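Local atomic coordinates of response regulator FixJ (Bradyrhizobium japonicum, PDB entry 5XT2), a protein that regulates transcription as the response regulator of a two-component system, inducing nitrogen-fixation genes through nifA and fixK once activated by the kinase FixL. Residues 60-65 against 85-90. Numbering follows the deposited sequence.
Sequences GCVVSD and SPFPIL. With MG (magnesium ion), chain F.
Val62 is held through both its backbone polar groups by segment 85-90: its N donates to Pro88 O (2.9 Å), and its O accepts from Leu90 N (2.8 Å) in a nearly straight bond, 176° at the hydrogen. Ser64 N continues the pattern to Leu90 O at 3.0 Å. CA-H...O contacts add to these: Cys61 CA to Pro88 O, Ile89 CA to Val62 O and Val63 CA to Leu90 O.

Apolar contacts lie on both faces of this pair. On the face of Val62 and Ile89, Val62 CB meets Ile89 CG1 at 4.1 Å, while Val62 CG2 reaches the edge of the Phe87 ring, near the ring plane. Phe87 CG stands anti to its carbonyl carbon (chi1 -63°), which carries the ring beside Gly60; Gly60 N sits 4.0 Å above one ring face, offset toward the rim. Met80 of helix 73-82 packs on Phe87 and Ile89, and Leu54 and Leu57 touch Phe87. Replacing the phenyl ring with the methyl group of an alanine would probably leave Val62 CG2 and Gly60 without their aromatic neighbour and open a gap beside Met80. On the opposite face, that of Val63 and Leu90, Cys61 CB lies against Pro88 CG (3.9 Å), and its SG, placed anti to the backbone N (chi1 175°), touches Leu90 CD1 at 4.1 Å. Helix 119-151 covers Cys61, Pro88 and Leu90.

Metal coordination occupies the far end of strand 61-65. Asp65 OD2 binds magnesium at 2.2 Å together with three waters and Asp22, whereas Asp65 OD1 accepts a hydrogen bond from Arg67 N, which should help fix the carboxylate's rotation. In this beta-alpha-beta unit of the CheY-like receiver fold, backbone bonds and apolar packing thus fix the strand whose C-terminal end carries Asp65.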
ATOM      1  N   GLY A  60      -0.181  -9.532  -2.426  1.00 34.32           N
ATOM      2  CA  GLY A  60      -0.224 -10.371  -3.608  1.00 32.92           C
ATOM      3  C   GLY A  60      -0.393  -9.464  -4.803  1.00 32.59           C
ATOM      4  O   GLY A  60      -0.626  -8.261  -4.665  1.00 31.87           O
ATOM      5  N   CYS A  61      -0.262 -10.055  -5.985  1.00 36.99           N
ATOM      6  CA  CYS A  61      -0.376  -9.345  -7.256  1.00 27.23           C
ATOM      7  C   CYS A  61      -1.760  -9.606  -7.832  1.00 25.94           C
ATOM      8  O   CYS A  61      -2.206 -10.746  -7.838  1.00 26.37           O
ATOM      9  CB  CYS A  61       0.711  -9.838  -8.208  1.00 27.05           C
ATOM     10  SG  CYS A  61       0.636  -9.165  -9.861  1.00 25.26           S
ATOM     11  N   VAL A  62      -2.444  -8.565  -8.270  1.00 24.67           N
ATOM     12  CA  VAL A  62      -3.775  -8.676  -8.858  1.00 23.59           C
ATOM     13  C   VAL A  62      -3.641  -8.794 -10.366  1.00 22.06           C
ATOM     14  O   VAL A  62      -2.862  -8.041 -10.962  1.00 21.49           O
ATOM     15  CB  VAL A  62      -4.649  -7.468  -8.498  1.00 23.41           C
ATOM     16  CG1 VAL A  62      -5.922  -7.542  -9.286  1.00 22.36           C
ATOM     17  CG2 VAL A  62      -4.968  -7.465  -7.033  1.00 25.15           C
ATOM     18  N   VAL A  63      -4.404  -9.727 -10.985  1.00 21.63           N
ATOM     19  CA  VAL A  63      -4.438  -9.939 -12.438  1.00 20.40           C
ATOM     20  C   VAL A  63      -5.903  -9.848 -12.877  1.00 19.68           C
ATOM     21  O   VAL A  63      -6.685 -10.773 -12.612  1.00 20.29           O
ATOM     22  CB  VAL A  63      -3.826 -11.294 -12.831  1.00 21.00           C
ATOM     23  CG1 VAL A  63      -3.848 -11.466 -14.300  1.00 19.99           C
ATOM     24  CG2 VAL A  63      -2.404 -11.376 -12.428  1.00 21.97           C
ATOM     25  N   SER A  64      -6.308  -8.738 -13.507  1.00 18.69           N
ATOM     26  CA  SER A  64      -7.740  -8.496 -13.676  1.00 18.43           C
ATOM     27  C   SER A  64      -8.138  -8.345 -15.137  1.00 23.60           C
ATOM     28  O   SER A  64      -7.400  -7.784 -15.945  1.00 19.45           O
ATOM     29  CB  SER A  64      -8.212  -7.239 -12.927  1.00 18.76           C
ATOM     30  OG  SER A  64      -9.628  -7.085 -12.919  1.00 18.96           O
ATOM     31  N   ASP A  65      -9.345  -8.807 -15.460  1.00 20.23           N
ATOM     32  CA  ASP A  65      -9.928  -8.559 -16.774  1.00 16.63           C
ATOM     33  C   ASP A  65     -10.185  -7.064 -16.930  1.00 16.31           C
ATOM     34  O   ASP A  65     -10.831  -6.455 -16.084  1.00 18.72           O
ATOM     35  CB  ASP A  65     -11.203  -9.413 -16.886  1.00 17.15           C
ATOM     36  CG  ASP A  65     -12.193  -8.967 -17.958  1.00 16.79           C
ATOM     37  OD1 ASP A  65     -11.865  -8.170 -18.887  1.00 16.07           O
ATOM     38  OD2 ASP A  65     -13.337  -9.501 -17.897  1.00 17.48           O
ATOM     39  N   SER A  85      -4.146   0.377  -1.357  1.00 37.48           N
ATOM     40  CA  SER A  85      -3.509  -0.924  -1.435  1.00 38.99           C
ATOM     41  C   SER A  85      -2.139  -0.795  -2.105  1.00 37.92           C
ATOM     42  O   SER A  85      -1.991   0.010  -3.029  1.00 37.17           O
ATOM     43  CB  SER A  85      -4.381  -1.884  -2.218  1.00 41.12           C
ATOM     44  OG  SER A  85      -3.665  -3.080  -2.430  1.00 49.49           O
ATOM     45  N   PRO A  86      -1.128  -1.517  -1.631  1.00 36.84           N
ATOM     46  CA  PRO A  86       0.163  -1.577  -2.361  1.00 33.50           C
ATOM     47  C   PRO A  86       0.269  -2.779  -3.283  1.00 31.89           C
ATOM     48  O   PRO A  86       1.386  -3.048  -3.756  1.00 37.25           O
ATOM     49  CB  PRO A  86       1.175  -1.685  -1.211  1.00 35.89           C
ATOM     50  CG  PRO A  86       0.460  -2.331  -0.081  1.00 37.30           C
ATOM     51  CD  PRO A  86      -1.047  -2.292  -0.386  1.00 36.09           C
ATOM     52  N   PHE A  87      -0.845  -3.504  -3.515  1.00 30.91           N
ATOM     53  CA  PHE A  87      -0.868  -4.649  -4.432  1.00 29.52           C
ATOM     54  C   PHE A  87      -0.578  -4.174  -5.853  1.00 29.12           C
ATOM     55  O   PHE A  87      -1.247  -3.245  -6.341  1.00 30.85           O
ATOM     56  CB  PHE A  87      -2.235  -5.356  -4.433  1.00 29.01           C
ATOM     57  CG  PHE A  87      -2.646  -5.990  -3.102  1.00 33.38           C
ATOM     58  CD1 PHE A  87      -1.849  -5.898  -1.958  1.00 35.54           C
ATOM     59  CD2 PHE A  87      -3.853  -6.684  -3.009  1.00 30.95           C
ATOM     60  CE1 PHE A  87      -2.265  -6.506  -0.752  1.00 38.68           C
ATOM     61  CE2 PHE A  87      -4.257  -7.274  -1.835  1.00 32.97           C
ATOM     62  CZ  PHE A  87      -3.470  -7.182  -0.702  1.00 35.06           C
ATOM     63  N   PRO A  88       0.380  -4.766  -6.548  1.00 27.34           N
ATOM     64  CA  PRO A  88       0.573  -4.399  -7.950  1.00 25.79           C
ATOM     65  C   PRO A  88      -0.553  -4.993  -8.769  1.00 24.23           C
ATOM     66  O   PRO A  88      -1.109  -6.040  -8.435  1.00 30.16           O
ATOM     67  CB  PRO A  88       1.923  -5.026  -8.307  1.00 26.35           C
ATOM     68  CG  PRO A  88       2.021  -6.216  -7.387  1.00 27.62           C
ATOM     69  CD  PRO A  88       1.198  -5.919  -6.145  1.00 28.50           C
ATOM     70  N   ILE A  89      -0.900  -4.320  -9.855  1.00 22.92           N
ATOM     71  CA  ILE A  89      -2.063  -4.683 -10.646  1.00 21.60           C
ATOM     72  C   ILE A  89      -1.627  -4.817 -12.084  1.00 20.53           C
ATOM     73  O   ILE A  89      -1.075  -3.863 -12.649  1.00 20.41           O
ATOM     74  CB  ILE A  89      -3.182  -3.637 -10.522  1.00 21.39           C
ATOM     75  CG1 ILE A  89      -3.625  -3.547  -9.063  1.00 22.76           C
ATOM     76  CG2 ILE A  89      -4.344  -3.946 -11.470  1.00 20.17           C
ATOM     77  CD1 ILE A  89      -4.358  -2.273  -8.815  1.00 28.51           C
ATOM     78  N   LEU A  90      -1.873  -5.990 -12.666  1.00 20.01           N
ATOM     79  CA  LEU A  90      -1.709  -6.256 -14.076  1.00 19.10           C
ATOM     80  C   LEU A  90      -3.079  -6.318 -14.727  1.00 18.88           C
ATOM     81  O   LEU A  90      -4.010  -6.896 -14.170  1.00 18.42           O
ATOM     82  CB  LEU A  90      -0.978  -7.574 -14.292  1.00 19.61           C
ATOM     83  CG  LEU A  90       0.400  -7.500 -13.664  1.00 24.39           C
ATOM     84  CD1 LEU A  90       1.219  -8.764 -13.870  1.00 26.67           C
ATOM     85  CD2 LEU A  90       1.104  -6.348 -14.304  1.00 30.35           C
TER
HETATM   86 MG    MG F 301     -14.753 -10.518 -19.176  1.00 54.03          MG
HETATM   87  O   HOH W   1     -13.438  -9.489 -20.533  1.00 12.59           O
HETATM   88  O   HOH W   2     -16.316  -9.119 -19.171  1.00 22.75           O
HETATM   89  O   HOH W   3     -13.131 -11.776 -19.423  1.00 11.89           O